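Mandelate racemase/muconate lactonizing enzyme-like protein (Rubrobacter xylanophilus DSM 9941, PDB 3CYJ) is of unknown function but belongs to the mandelate racemase/muconate lactonizing enzyme group of the enolase superfamily and carries a sodium ion in its barrel domain. Local coordinates at residues T28-S33 and V167-E172; R146-Q151 and P175-A180; Y199-A204 and S226-G231; G209-A212 and G216-Y219; E249-L254 and H258-C263. One frame throughout, in Å; residues are numbered along the deposited sequence.

Contact 1. Residues T28-S33 and V167-E172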
# COMPACT_ATOMS: atom_id res chain seq x y z
N THR A 28 -25.88 -17.70 -13.92
CA THR A 28 -26.31 -16.44 -14.48
C THR A 28 -26.81 -16.51 -15.95
O THR A 28 -26.99 -15.46 -16.57
CB THR A 28 -25.14 -15.35 -14.40
OG1 THR A 28 -23.93 -15.91 -14.91
CG2 THR A 28 -24.87 -14.88 -12.99
N LEU A 29 -27.04 -17.70 -16.50
CA LEU A 29 -27.45 -17.78 -17.91
C LEU A 29 -28.16 -19.09 -18.28
O LEU A 29 -27.96 -20.11 -17.64
CB LEU A 29 -26.26 -17.51 -18.82
CG LEU A 29 -26.50 -17.17 -20.31
CD1 LEU A 29 -26.93 -15.76 -20.52
CD2 LEU A 29 -25.25 -17.40 -21.11
N GLN A 30 -29.02 -19.04 -19.30
CA GLN A 30 -29.78 -20.18 -19.82
C GLN A 30 -29.52 -20.23 -21.32
O GLN A 30 -29.47 -19.19 -22.00
CB GLN A 30 -31.29 -20.01 -19.59
CG GLN A 30 -31.75 -20.03 -18.14
CD GLN A 30 -33.29 -19.81 -18.01
OE1 GLN A 30 -33.81 -18.76 -18.38
NE2 GLN A 30 -34.00 -20.80 -17.48
N TRP A 31 -29.34 -21.44 -21.84
CA TRP A 31 -29.13 -21.58 -23.26
C TRP A 31 -29.59 -22.95 -23.69
O TRP A 31 -29.73 -23.83 -22.86
CB TRP A 31 -27.64 -21.30 -23.66
CG TRP A 31 -26.65 -22.29 -23.09
CD1 TRP A 31 -26.03 -23.32 -23.76
CD2 TRP A 31 -26.15 -22.34 -21.73
NE1 TRP A 31 -25.19 -24.00 -22.91
CE2 TRP A 31 -25.25 -23.44 -21.66
CE3 TRP A 31 -26.37 -21.56 -20.58
CZ2 TRP A 31 -24.56 -23.79 -20.47
CZ3 TRP A 31 -25.69 -21.91 -19.39
CH2 TRP A 31 -24.80 -23.03 -19.35
N ASP A 32 -29.80 -23.15 -24.99
CA ASP A 32 -30.27 -24.44 -25.48
C ASP A 32 -29.61 -24.76 -26.81
O ASP A 32 -30.11 -25.56 -27.60
CB ASP A 32 -31.83 -24.51 -25.53
CG ASP A 32 -32.44 -23.61 -26.65
OD1 ASP A 32 -31.69 -22.89 -27.37
OD2 ASP A 32 -33.70 -23.64 -26.83
N SER A 33 -28.47 -24.13 -27.05
CA SER A 33 -27.67 -24.41 -28.26
C SER A 33 -26.28 -23.78 -28.21
O SER A 33 -26.01 -22.93 -27.38
CB SER A 33 -28.38 -23.93 -29.54
OG SER A 33 -28.37 -22.53 -29.63
N VAL A 167 -23.45 -24.32 -9.61
CA VAL A 167 -24.18 -23.97 -8.38
C VAL A 167 -24.61 -22.52 -8.48
O VAL A 167 -24.10 -21.75 -9.30
CB VAL A 167 -23.28 -24.05 -7.07
CG1 VAL A 167 -22.97 -25.46 -6.70
CG2 VAL A 167 -21.99 -23.18 -7.24
N GLY A 168 -25.51 -22.12 -7.60
CA GLY A 168 -25.71 -20.68 -7.41
C GLY A 168 -26.95 -20.07 -8.02
O GLY A 168 -27.27 -18.89 -7.71
N ARG A 169 -27.64 -20.83 -8.88
CA ARG A 169 -28.88 -20.38 -9.52
C ARG A 169 -30.09 -20.39 -8.55
O ARG A 169 -30.84 -19.42 -8.47
CB ARG A 169 -29.18 -21.18 -10.79
CG ARG A 169 -30.32 -20.62 -11.59
CD ARG A 169 -30.49 -21.31 -12.93
NE ARG A 169 -31.48 -20.53 -13.65
CZ ARG A 169 -31.20 -19.53 -14.47
NH1 ARG A 169 -32.18 -18.84 -15.02
NH2 ARG A 169 -29.93 -19.20 -14.75
N GLU A 170 -30.26 -21.50 -7.83
CA GLU A 170 -31.19 -21.59 -6.72
C GLU A 170 -30.48 -22.04 -5.44
O GLU A 170 -30.50 -23.23 -5.07
CB GLU A 170 -32.34 -22.53 -7.05
CG GLU A 170 -33.52 -21.82 -7.79
CD GLU A 170 -34.61 -22.80 -8.23
OE1 GLU A 170 -35.30 -23.39 -7.35
OE2 GLU A 170 -34.76 -22.96 -9.46
N PRO A 171 -29.86 -21.08 -4.74
CA PRO A 171 -28.95 -21.46 -3.64
C PRO A 171 -29.54 -22.44 -2.60
O PRO A 171 -28.82 -23.32 -2.10
CB PRO A 171 -28.56 -20.10 -3.03
CG PRO A 171 -28.77 -19.10 -4.18
CD PRO A 171 -29.91 -19.62 -4.99
N GLU A 172 -30.83 -22.31 -2.31
CA GLU A 172 -31.57 -23.23 -1.44
C GLU A 172 -31.49 -24.67 -1.87
O GLU A 172 -31.45 -25.56 -1.04
CB GLU A 172 -33.05 -22.83 -1.36
CG GLU A 172 -33.83 -23.60 -0.28
CD GLU A 172 -34.85 -24.65 -0.84
OE1 GLU A 172 -35.08 -25.71 -0.15
OE2 GLU A 172 -35.43 -24.40 -1.95

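Contact 2. Residues R146-Q151 and P175-A180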
# COMPACT_ATOMS: atom_id res chain seq x y z
N ARG A 146 -31.06 -36.87 -10.69
CA ARG A 146 -30.68 -38.13 -11.37
C ARG A 146 -29.79 -37.87 -12.55
O ARG A 146 -28.79 -38.57 -12.75
CB ARG A 146 -31.93 -38.96 -11.83
N ARG A 147 -30.14 -36.86 -13.35
CA ARG A 147 -29.39 -36.62 -14.56
C ARG A 147 -27.99 -36.00 -14.22
O ARG A 147 -26.97 -36.28 -14.88
CB ARG A 147 -30.23 -35.79 -15.55
CG ARG A 147 -29.44 -34.79 -16.34
CD ARG A 147 -29.92 -34.50 -17.73
NE ARG A 147 -31.27 -34.91 -18.06
CZ ARG A 147 -31.57 -35.42 -19.25
NH1 ARG A 147 -32.80 -35.80 -19.53
NH2 ARG A 147 -30.60 -35.55 -20.16
N LEU A 148 -27.97 -35.20 -13.17
CA LEU A 148 -26.71 -34.68 -12.62
C LEU A 148 -25.83 -35.84 -12.12
O LEU A 148 -24.64 -35.95 -12.45
CB LEU A 148 -27.04 -33.68 -11.49
CG LEU A 148 -25.91 -33.22 -10.56
CD1 LEU A 148 -24.87 -32.36 -11.34
CD2 LEU A 148 -26.47 -32.45 -9.33
N GLN A 149 -26.42 -36.76 -11.34
CA GLN A 149 -25.67 -37.93 -10.87
C GLN A 149 -25.14 -38.81 -11.99
O GLN A 149 -24.04 -39.32 -11.90
CB GLN A 149 -26.54 -38.76 -9.94
CG GLN A 149 -26.88 -38.09 -8.66
CD GLN A 149 -27.53 -39.06 -7.67
OE1 GLN A 149 -28.58 -39.60 -7.94
NE2 GLN A 149 -26.89 -39.27 -6.51
N GLU A 150 -25.92 -38.97 -13.06
CA GLU A 150 -25.51 -39.86 -14.14
C GLU A 150 -24.39 -39.25 -14.96
O GLU A 150 -23.47 -39.95 -15.44
CB GLU A 150 -26.71 -40.24 -15.04
CG GLU A 150 -27.59 -41.33 -14.39
CD GLU A 150 -28.98 -41.53 -15.06
OE1 GLU A 150 -29.54 -42.67 -14.94
OE2 GLU A 150 -29.52 -40.57 -15.68
N GLN A 151 -24.46 -37.93 -15.15
CA GLN A 151 -23.39 -37.31 -15.87
C GLN A 151 -22.06 -37.36 -15.10
O GLN A 151 -21.04 -37.77 -15.66
CB GLN A 151 -23.72 -35.86 -16.23
CG GLN A 151 -22.64 -35.26 -17.08
CD GLN A 151 -23.04 -33.90 -17.51
OE1 GLN A 151 -23.08 -32.97 -16.69
NE2 GLN A 151 -23.41 -33.77 -18.80
N PRO A 175 -27.26 -27.34 -1.58
CA PRO A 175 -26.76 -28.34 -0.63
C PRO A 175 -27.15 -29.78 -0.97
O PRO A 175 -26.29 -30.63 -0.99
CB PRO A 175 -27.32 -27.90 0.70
CG PRO A 175 -27.54 -26.41 0.51
CD PRO A 175 -28.00 -26.27 -0.88
N GLU A 176 -28.40 -30.05 -1.31
CA GLU A 176 -28.67 -31.41 -1.79
C GLU A 176 -28.12 -31.75 -3.15
O GLU A 176 -27.79 -32.91 -3.39
CB GLU A 176 -30.11 -31.87 -1.61
CG GLU A 176 -31.13 -31.12 -2.37
CD GLU A 176 -32.53 -31.82 -2.31
OE1 GLU A 176 -33.55 -31.09 -2.40
OE2 GLU A 176 -32.60 -33.09 -2.17
N ARG A 177 -27.97 -30.77 -4.05
CA ARG A 177 -27.38 -31.06 -5.35
C ARG A 177 -25.92 -31.45 -5.19
O ARG A 177 -25.46 -32.38 -5.82
CB ARG A 177 -27.58 -29.90 -6.33
CG ARG A 177 -29.06 -29.60 -6.61
CD ARG A 177 -29.26 -28.50 -7.64
NE ARG A 177 -28.69 -28.81 -8.95
CZ ARG A 177 -29.29 -29.53 -9.90
NH1 ARG A 177 -30.51 -30.05 -9.67
NH2 ARG A 177 -28.66 -29.74 -11.07
N VAL A 178 -25.18 -30.76 -4.32
CA VAL A 178 -23.77 -31.14 -4.09
C VAL A 178 -23.62 -32.46 -3.31
O VAL A 178 -22.74 -33.26 -3.61
CB VAL A 178 -22.88 -30.02 -3.43
CG1 VAL A 178 -22.76 -28.81 -4.35
CG2 VAL A 178 -23.40 -29.60 -2.07
N ARG A 179 -24.50 -32.68 -2.34
CA ARG A 179 -24.57 -33.97 -1.63
C ARG A 179 -24.86 -35.14 -2.56
O ARG A 179 -24.21 -36.17 -2.46
CB ARG A 179 -25.54 -33.91 -0.46
CG ARG A 179 -24.87 -33.18 0.73
CD ARG A 179 -25.68 -33.28 2.00
NE ARG A 179 -27.04 -32.82 1.76
CZ ARG A 179 -27.55 -31.71 2.30
NH1 ARG A 179 -26.78 -30.98 3.14
NH2 ARG A 179 -28.83 -31.37 2.01
N ALA A 180 -25.79 -34.94 -3.50
CA ALA A 180 -26.11 -35.92 -4.55
C ALA A 180 -24.96 -36.20 -5.49
O ALA A 180 -24.73 -37.36 -5.91
CB ALA A 180 -27.35 -35.46 -5.38

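Contact 3. Residues Y199-A204 and S226-G231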
# COMPACT_ATOMS: atom_id res chain seq x y z
N TYR A 199 -22.95 -14.98 -7.01
CA TYR A 199 -22.99 -14.52 -5.62
C TYR A 199 -22.47 -13.09 -5.37
O TYR A 199 -21.61 -12.60 -6.08
CB TYR A 199 -22.09 -15.44 -4.75
CG TYR A 199 -22.43 -16.92 -4.77
CD1 TYR A 199 -23.75 -17.38 -4.66
CD2 TYR A 199 -21.40 -17.87 -4.86
CE1 TYR A 199 -24.05 -18.79 -4.68
CE2 TYR A 199 -21.66 -19.23 -4.82
CZ TYR A 199 -22.98 -19.69 -4.75
OH TYR A 199 -23.18 -21.04 -4.76
N THR A 200 -22.97 -12.46 -4.31
CA THR A 200 -22.33 -11.30 -3.71
C THR A 200 -21.15 -11.80 -2.92
O THR A 200 -20.99 -13.00 -2.73
CB THR A 200 -23.27 -10.60 -2.67
OG1 THR A 200 -23.54 -11.49 -1.53
CG2 THR A 200 -24.59 -10.16 -3.33
N ARG A 201 -20.33 -10.88 -2.43
CA ARG A 201 -19.09 -11.21 -1.73
C ARG A 201 -19.31 -12.11 -0.51
O ARG A 201 -18.66 -13.15 -0.37
CB ARG A 201 -18.35 -9.89 -1.31
CG ARG A 201 -17.91 -9.01 -2.47
CD ARG A 201 -17.30 -7.65 -2.07
NE ARG A 201 -16.77 -7.01 -3.30
CZ ARG A 201 -16.26 -5.78 -3.39
NH1 ARG A 201 -16.23 -4.98 -2.34
NH2 ARG A 201 -15.85 -5.31 -4.56
N LYS A 202 -20.17 -11.67 0.43
CA LYS A 202 -20.43 -12.42 1.66
C LYS A 202 -21.23 -13.67 1.42
O LYS A 202 -21.11 -14.61 2.20
CB LYS A 202 -21.13 -11.56 2.72
CG LYS A 202 -20.20 -10.55 3.40
CD LYS A 202 -19.13 -11.23 4.31
CE LYS A 202 -17.83 -10.38 4.42
NZ LYS A 202 -18.02 -9.10 5.25
N GLN A 203 -22.03 -13.69 0.36
CA GLN A 203 -22.77 -14.88 -0.07
C GLN A 203 -21.77 -15.95 -0.50
O GLN A 203 -21.85 -17.12 -0.10
CB GLN A 203 -23.71 -14.50 -1.23
CG GLN A 203 -24.93 -15.41 -1.48
CD GLN A 203 -25.80 -14.98 -2.74
OE1 GLN A 203 -25.48 -13.99 -3.44
NE2 GLN A 203 -26.89 -15.76 -3.02
N ALA A 204 -20.82 -15.55 -1.33
CA ALA A 204 -19.79 -16.46 -1.82
C ALA A 204 -18.93 -16.98 -0.64
O ALA A 204 -18.63 -18.15 -0.56
CB ALA A 204 -18.92 -15.75 -2.88
N SER A 226 -16.16 -11.72 -12.32
CA SER A 226 -14.70 -11.74 -12.47
C SER A 226 -14.15 -10.35 -12.76
O SER A 226 -12.92 -10.15 -12.73
CB SER A 226 -14.25 -12.71 -13.57
N GLU A 227 -15.04 -9.39 -13.06
CA GLU A 227 -14.65 -7.97 -13.02
C GLU A 227 -14.45 -7.51 -11.59
O GLU A 227 -13.82 -6.49 -11.37
CB GLU A 227 -15.71 -7.09 -13.69
CG GLU A 227 -15.41 -6.77 -15.17
CD GLU A 227 -14.81 -5.37 -15.39
OE1 GLU A 227 -13.65 -5.13 -14.95
OE2 GLU A 227 -15.49 -4.51 -16.01
N ASP A 228 -14.98 -8.25 -10.62
CA ASP A 228 -14.87 -7.84 -9.21
C ASP A 228 -13.61 -8.39 -8.55
O ASP A 228 -13.69 -9.33 -7.79
CB ASP A 228 -16.12 -8.26 -8.40
CG ASP A 228 -16.03 -7.83 -6.93
OD1 ASP A 228 -15.22 -6.96 -6.61
OD2 ASP A 228 -16.78 -8.36 -6.07
N ARG A 229 -12.46 -7.78 -8.82
CA ARG A 229 -11.20 -8.30 -8.27
C ARG A 229 -11.04 -8.18 -6.74
O ARG A 229 -10.47 -9.07 -6.09
CB ARG A 229 -9.98 -7.72 -9.01
CG ARG A 229 -10.13 -7.79 -10.52
CD ARG A 229 -8.87 -7.34 -11.26
NE ARG A 229 -8.19 -6.20 -10.62
CZ ARG A 229 -8.41 -4.92 -10.94
NH1 ARG A 229 -9.30 -4.62 -11.90
NH2 ARG A 229 -7.75 -3.95 -10.31
N GLU A 230 -11.57 -7.11 -6.15
CA GLU A 230 -11.55 -7.02 -4.70
C GLU A 230 -12.39 -8.12 -4.03
O GLU A 230 -12.02 -8.64 -2.96
CB GLU A 230 -12.04 -5.65 -4.27
CG GLU A 230 -12.63 -5.63 -2.83
CD GLU A 230 -11.52 -5.60 -1.77
OE1 GLU A 230 -11.76 -6.09 -0.63
OE2 GLU A 230 -10.41 -5.09 -2.11
N GLY A 231 -13.52 -8.46 -4.66
CA GLY A 231 -14.28 -9.62 -4.18
C GLY A 231 -13.54 -10.96 -4.27
O GLY A 231 -13.66 -11.80 -3.38

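Contact 4. Residues G209-A212 and G216-Y219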
# COMPACT_ATOMS: atom_id res chain seq x y z
N GLY A 209 -17.51 -22.11 2.38
CA GLY A 209 -17.42 -22.89 3.61
C GLY A 209 -18.48 -24.00 3.71
O GLY A 209 -18.14 -25.16 4.02
N ALA A 210 -19.73 -23.65 3.40
CA ALA A 210 -20.84 -24.58 3.34
C ALA A 210 -20.59 -25.76 2.39
O ALA A 210 -20.79 -26.91 2.74
CB ALA A 210 -22.14 -23.83 2.94
N PHE A 211 -20.21 -25.47 1.15
CA PHE A 211 -19.89 -26.52 0.20
C PHE A 211 -18.71 -27.38 0.65
O PHE A 211 -18.76 -28.59 0.48
CB PHE A 211 -19.62 -25.95 -1.17
CG PHE A 211 -20.84 -25.36 -1.86
CD1 PHE A 211 -22.07 -25.97 -1.78
CD2 PHE A 211 -20.72 -24.24 -2.67
CE1 PHE A 211 -23.18 -25.44 -2.46
CE2 PHE A 211 -21.80 -23.71 -3.35
CZ PHE A 211 -23.03 -24.32 -3.25
N ALA A 212 -17.65 -26.77 1.21
CA ALA A 212 -16.59 -27.59 1.82
C ALA A 212 -17.12 -28.63 2.84
O ALA A 212 -16.82 -29.83 2.72
CB ALA A 212 -15.47 -26.72 2.41
N GLY A 216 -17.25 -31.55 0.66
CA GLY A 216 -15.80 -31.62 0.49
C GLY A 216 -15.26 -31.08 -0.85
O GLY A 216 -14.36 -31.69 -1.46
N ILE A 217 -15.77 -29.94 -1.31
CA ILE A 217 -15.31 -29.41 -2.61
C ILE A 217 -13.87 -28.87 -2.57
O ILE A 217 -13.35 -28.45 -1.51
CB ILE A 217 -16.25 -28.30 -3.16
CG1 ILE A 217 -16.18 -27.05 -2.26
CG2 ILE A 217 -17.73 -28.87 -3.36
CD1 ILE A 217 -16.54 -25.73 -2.95
N SER A 218 -13.24 -28.84 -3.75
CA SER A 218 -11.85 -28.43 -3.84
C SER A 218 -11.64 -27.22 -4.72
O SER A 218 -10.49 -26.79 -4.91
CB SER A 218 -11.03 -29.58 -4.48
OG SER A 218 -11.40 -30.77 -3.83
N TYR A 219 -12.72 -26.69 -5.27
CA TYR A 219 -12.56 -25.70 -6.35
C TYR A 219 -13.82 -24.89 -6.44
O TYR A 219 -14.92 -25.45 -6.50
CB TYR A 219 -12.36 -26.44 -7.65
CG TYR A 219 -11.93 -25.66 -8.89
CD1 TYR A 219 -10.58 -25.59 -9.23
CD2 TYR A 219 -12.86 -25.13 -9.82
CE1 TYR A 219 -10.14 -24.95 -10.38
CE2 TYR A 219 -12.43 -24.49 -11.01
CZ TYR A 219 -11.07 -24.42 -11.27
OH TYR A 219 -10.53 -23.81 -12.39

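Contact 5. Residues E249-L254 and H258-C263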
# COMPACT_ATOMS: atom_id res chain seq x y z
N GLU A 249 -11.97 -16.70 -17.56
CA GLU A 249 -12.43 -16.68 -18.98
C GLU A 249 -12.62 -15.35 -19.77
O GLU A 249 -12.56 -15.36 -20.99
CB GLU A 249 -13.68 -17.51 -19.17
CG GLU A 249 -14.76 -17.22 -18.12
CD GLU A 249 -16.07 -17.81 -18.52
OE1 GLU A 249 -16.85 -18.25 -17.64
OE2 GLU A 249 -16.31 -17.85 -19.74
N TYR A 250 -12.86 -14.22 -19.11
CA TYR A 250 -13.25 -13.05 -19.90
C TYR A 250 -12.20 -12.00 -20.14
O TYR A 250 -12.53 -10.94 -20.64
CB TYR A 250 -14.49 -12.39 -19.29
CG TYR A 250 -15.66 -13.35 -19.18
CD1 TYR A 250 -16.28 -13.86 -20.33
CD2 TYR A 250 -16.14 -13.76 -17.94
CE1 TYR A 250 -17.38 -14.75 -20.22
CE2 TYR A 250 -17.22 -14.62 -17.84
CZ TYR A 250 -17.83 -15.11 -18.97
OH TYR A 250 -18.88 -15.99 -18.85
N GLU A 251 -10.93 -12.25 -19.81
CA GLU A 251 -9.92 -11.21 -19.97
C GLU A 251 -9.46 -11.20 -21.39
O GLU A 251 -9.51 -12.24 -22.06
CB GLU A 251 -8.73 -11.47 -19.02
CG GLU A 251 -9.06 -11.19 -17.56
CD GLU A 251 -9.94 -12.22 -17.01
OE1 GLU A 251 -9.80 -13.36 -17.49
OE2 GLU A 251 -10.79 -11.91 -16.13
N TRP A 252 -9.02 -10.03 -21.85
CA TRP A 252 -8.56 -9.94 -23.23
C TRP A 252 -7.24 -9.09 -23.33
O TRP A 252 -6.73 -8.79 -24.41
CB TRP A 252 -9.73 -9.50 -24.18
CG TRP A 252 -11.23 -9.84 -23.66
CD1 TRP A 252 -11.92 -9.18 -22.66
CD2 TRP A 252 -12.16 -10.86 -24.15
NE1 TRP A 252 -13.18 -9.73 -22.50
CE2 TRP A 252 -13.35 -10.75 -23.39
CE3 TRP A 252 -12.08 -11.85 -25.13
CZ2 TRP A 252 -14.45 -11.59 -23.60
CZ3 TRP A 252 -13.19 -12.69 -25.32
CH2 TRP A 252 -14.35 -12.56 -24.55
N THR A 253 -6.68 -8.70 -22.19
CA THR A 253 -5.32 -8.15 -22.24
C THR A 253 -4.45 -8.99 -21.29
O THR A 253 -4.96 -9.67 -20.39
CB THR A 253 -5.21 -6.63 -21.86
OG1 THR A 253 -5.37 -6.47 -20.46
CG2 THR A 253 -6.19 -5.69 -22.62
N LEU A 254 -3.13 -8.94 -21.48
CA LEU A 254 -2.23 -9.61 -20.57
C LEU A 254 -2.11 -8.85 -19.27
O LEU A 254 -1.91 -9.45 -18.23
CB LEU A 254 -0.87 -9.79 -21.21
CG LEU A 254 -0.79 -11.08 -22.00
CD1 LEU A 254 0.42 -11.01 -22.92
CD2 LEU A 254 -0.67 -12.27 -21.01
N HIS A 258 -2.65 -10.39 -15.78
CA HIS A 258 -1.73 -9.98 -14.76
C HIS A 258 -2.42 -9.40 -13.49
O HIS A 258 -1.98 -9.63 -12.37
CB HIS A 258 -0.76 -8.94 -15.34
CG HIS A 258 0.08 -8.28 -14.31
ND1 HIS A 258 -0.31 -7.12 -13.68
CD2 HIS A 258 1.26 -8.64 -13.74
CE1 HIS A 258 0.61 -6.77 -12.78
NE2 HIS A 258 1.57 -7.68 -12.79
N ASP A 259 -3.47 -8.59 -13.68
CA ASP A 259 -4.26 -8.13 -12.53
C ASP A 259 -4.99 -9.32 -11.89
O ASP A 259 -4.96 -9.48 -10.68
CB ASP A 259 -5.27 -7.05 -12.94
CG ASP A 259 -4.59 -5.69 -13.31
OD1 ASP A 259 -3.44 -5.41 -12.85
OD2 ASP A 259 -5.22 -4.90 -14.08
N LEU A 260 -5.62 -10.17 -12.69
CA LEU A 260 -6.32 -11.34 -12.12
C LEU A 260 -5.38 -12.27 -11.34
O LEU A 260 -5.76 -12.73 -10.29
CB LEU A 260 -7.00 -12.15 -13.21
CG LEU A 260 -8.07 -13.12 -12.76
CD1 LEU A 260 -9.14 -12.37 -11.97
CD2 LEU A 260 -8.71 -13.81 -13.98
N ALA A 261 -4.15 -12.51 -11.86
CA ALA A 261 -3.19 -13.41 -11.23
C ALA A 261 -2.94 -13.00 -9.79
O ALA A 261 -2.69 -13.83 -8.95
CB ALA A 261 -1.89 -13.51 -12.00
N GLY A 262 -3.01 -11.72 -9.48
CA GLY A 262 -2.83 -11.32 -8.07
C GLY A 262 -4.03 -11.55 -7.16
O GLY A 262 -3.95 -11.20 -5.99
N CYS A 263 -5.12 -12.16 -7.67
CA CYS A 263 -6.39 -12.21 -6.92
C CYS A 263 -6.94 -13.57 -6.70
O CYS A 263 -7.90 -13.71 -5.94
CB CYS A 263 -7.52 -11.48 -7.67
SG CYS A 263 -7.19 -9.79 -7.86

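Contact 1. Residues T28-S33 and V167-E172
Gln30 and Arg169 make the main side-chain contact between strand 29-31 and the loop 167-172, and it is a van der Waals contact. The two chains cross at about a right angle, yet their flat ends lie nearly parallel, with the amide and guanidinium planes 18° apart. Gln30 CG sits over one face of the guanidinium, 3.7 Å from Arg169 CZ, and Gln30 CD comes within 3.3 Å of Arg169 NH1. Arg169 spans the gap because its chain is straight from CG to NE, with CG trans to the backbone N (chi1 -171°).

Backbone atoms of the strand supply the second kind of contact. Leu29 O stands 3.6 Å from Arg169 NH2, in an oblique position, while Leu29 N lies at the edge of the guanidinium, 3.7 Å from the same nitrogen. This joins the two domains of the enolase-superfamily fold: the four-stranded antiparallel sheet of the N-terminal domain meets the loop that follows barrel strand 162-166 and leads into helix 174-185.

Polar bonds outside the two segments hold Arg169 and Thr28. Arg169 NH2 donates to Asp26 O, which ties that nitrogen to the residue two before Thr28. Thr28 OG1 is hydrogen-bonded to Asn196 O and to Arg90 of a second subunit, and Leu29 packs on Asn91 of that subunit.

Contact 2. Residues R146-Q151 and P175-A180
Gln149 reaches from helix 145-157 to helix 174-185 and donates through NE2 to Ala180 O at 2.9 Å, with an N-H...O angle of 160°. Its CG stands beside the backbone N (chi1 -67°) and the chain then runs extended, which brings the amide to the neighbouring helix. The acceptor lies close to the plane of that amide, whereas the donor is tilted 30° from the plane of the carbonyl. Ala180 CB is 4.0 Å from the same NE2.

Leu148 supplies a methyl to the second part of the contact. Its CD2 is 3.7 Å from Arg177 O. In one of the two modelled conformers of Arg177, a bend at chi3 also brings a face of the guanidinium to this methyl, near the rim, while NH1 donates to Tyr143 O.

These are neighbouring outer helices of the barrel domain. Chemically, a side-chain amide takes a backbone carbonyl of the next helix as its acceptor, so the two helices are joined by a directional bond as well as by the leucine methyl.

Contact 3. Residues Y199-A204 and S226-G231
Arg201 and Asp228 form a bidentate salt bridge between the first turn of helix 201-215 and the start of helix 229-238. Arg201 NE donates to Asp228 OD2 at 3.1 Å, nearly straight at 170°; OD2 accepts with its syn lone pair and lies in the guanidinium plane. Arg201 NH2 donates to Asp228 OD1 at 2.7 Å, also on the syn side but 28° out of the carboxylate plane. The guanidinium and carboxylate planes are 25° apart, close to coplanar.

Asp228 is also the N-cap of its helix: OD1 accepts from Gly231 N at 3.0 Å, from the face of the carboxylate opposite to Arg201 NH2. On the other segment, Thr200 and Gln203 build a capping box, with Gln203 N donating to Thr200 OG1 at 3.3 Å and Thr200 N to Gln203 OE1 at 3.1 Å.

Packing completes the site. Glu230 CG lies over one face of the guanidinium, toward the rim, 3.7 Å from Arg201 CZ, while its carboxylate pairs with Arg233. Gly231 CA lies 3.7 Å from Arg201 NE, and His290 of a third subunit packs on Arg201.

Two consecutive helices of the barrel are thus tied at their N-terminal ends. Sharing Asp228 between a guanidinium and a helix start would be expected to stabilise its negative charge.

Contact 4. Residues G209-A212 and G216-Y219
Phe211 and Ile217 meet where helix 201-215 ends and the chain turns toward barrel strand 219-221. The isoleucine touches the root of the phenylalanine: Ile217 CD1 is 3.6 Å from Phe211 CB, and Ile217 CG1 is 3.8 Å from the same carbon. The ring itself leads away from this segment, and the methyl stands obliquely to it. Ile217 CG1 lies between its own backbone N and carbonyl carbon (chi1 67°), which turns that branch to the helix, where it also comes 3.8 Å from Ala212 N. The CG2 branch reaches Phe211 O at 4.0 Å.

Backbone atoms close the turn. Gly216 N donates to Ala212 O at 2.7 Å, with a bent N-H...O angle of 131° and the donor 41° out of the carbonyl plane. Gly216 CA makes a CA-H...O contact with the same oxygen at 3.0 Å. Gly216 is the first residue to leave helical geometry, with positive phi.

Beyond this pair, Phe211 packs on Val178 of helix 174-185. The contact belongs to the helix-to-strand link of one beta-alpha-beta crossover. Its chemistry implies that Ala212 O remains engaged at the helix end, while aliphatic carbons of Ile217 pack against Phe211 CB and Val193 of strand 190-194.

Contact 5. Residues E249-L254 and H258-C263
Leu260 and Glu251 meet between the loop before helix 254-261 and the helix itself. Leu260 CD2 approaches the carboxylate, 3.5 Å from Glu251 OE2, with CD and OE1 of the same acid nearly as close, so a methyl touches all three atoms at the end of the acid. The side chains cross at about a right angle. A bend at chi2 (72°) in Glu251 folds its end over toward the helix, while Leu260 also packs on Leu232 of helix 229-238.

The segment 249-254 is the loop after barrel strand 244-247, and its end passes directly into the helix. Thr253 is the N-cap, its OG1 bonded to Gln256 N.

Leu254, in the first turn, accepts through its backbone O from His258 N at 2.7 Å, an ordinary i to i+4 helical bond with an angle of 157°. His258 CB lies 3.2 Å from the same Leu254 O. The imidazole leads away from the loop and meets His290 of a fourth subunit edge-to-face.

How the contacts relate
Contact 1 spans the two domains, whereas contacts 2 to 5 belong to the barrel domain. Along the chain, contact 2 alternates with contact 1, contact 4 is nested within the loop closed by contact 3, and contact 5 follows. Contacts 3 and 4 share helix 201-215, their centres 17 Å apart. Residues of the segments of contacts 1 to 4 pack together round Val167, which touches Val178, Tyr199 and Phe211. Contact 5 joins contact 3 through Arg229 and Cys263, and lies about 32 Å from contact 2, centre to centre. Neighbouring barrel helices are thus joined in chain order, and contacts 1, 3 and 5 bring the N-terminal domain, the barrel and a second subunit together.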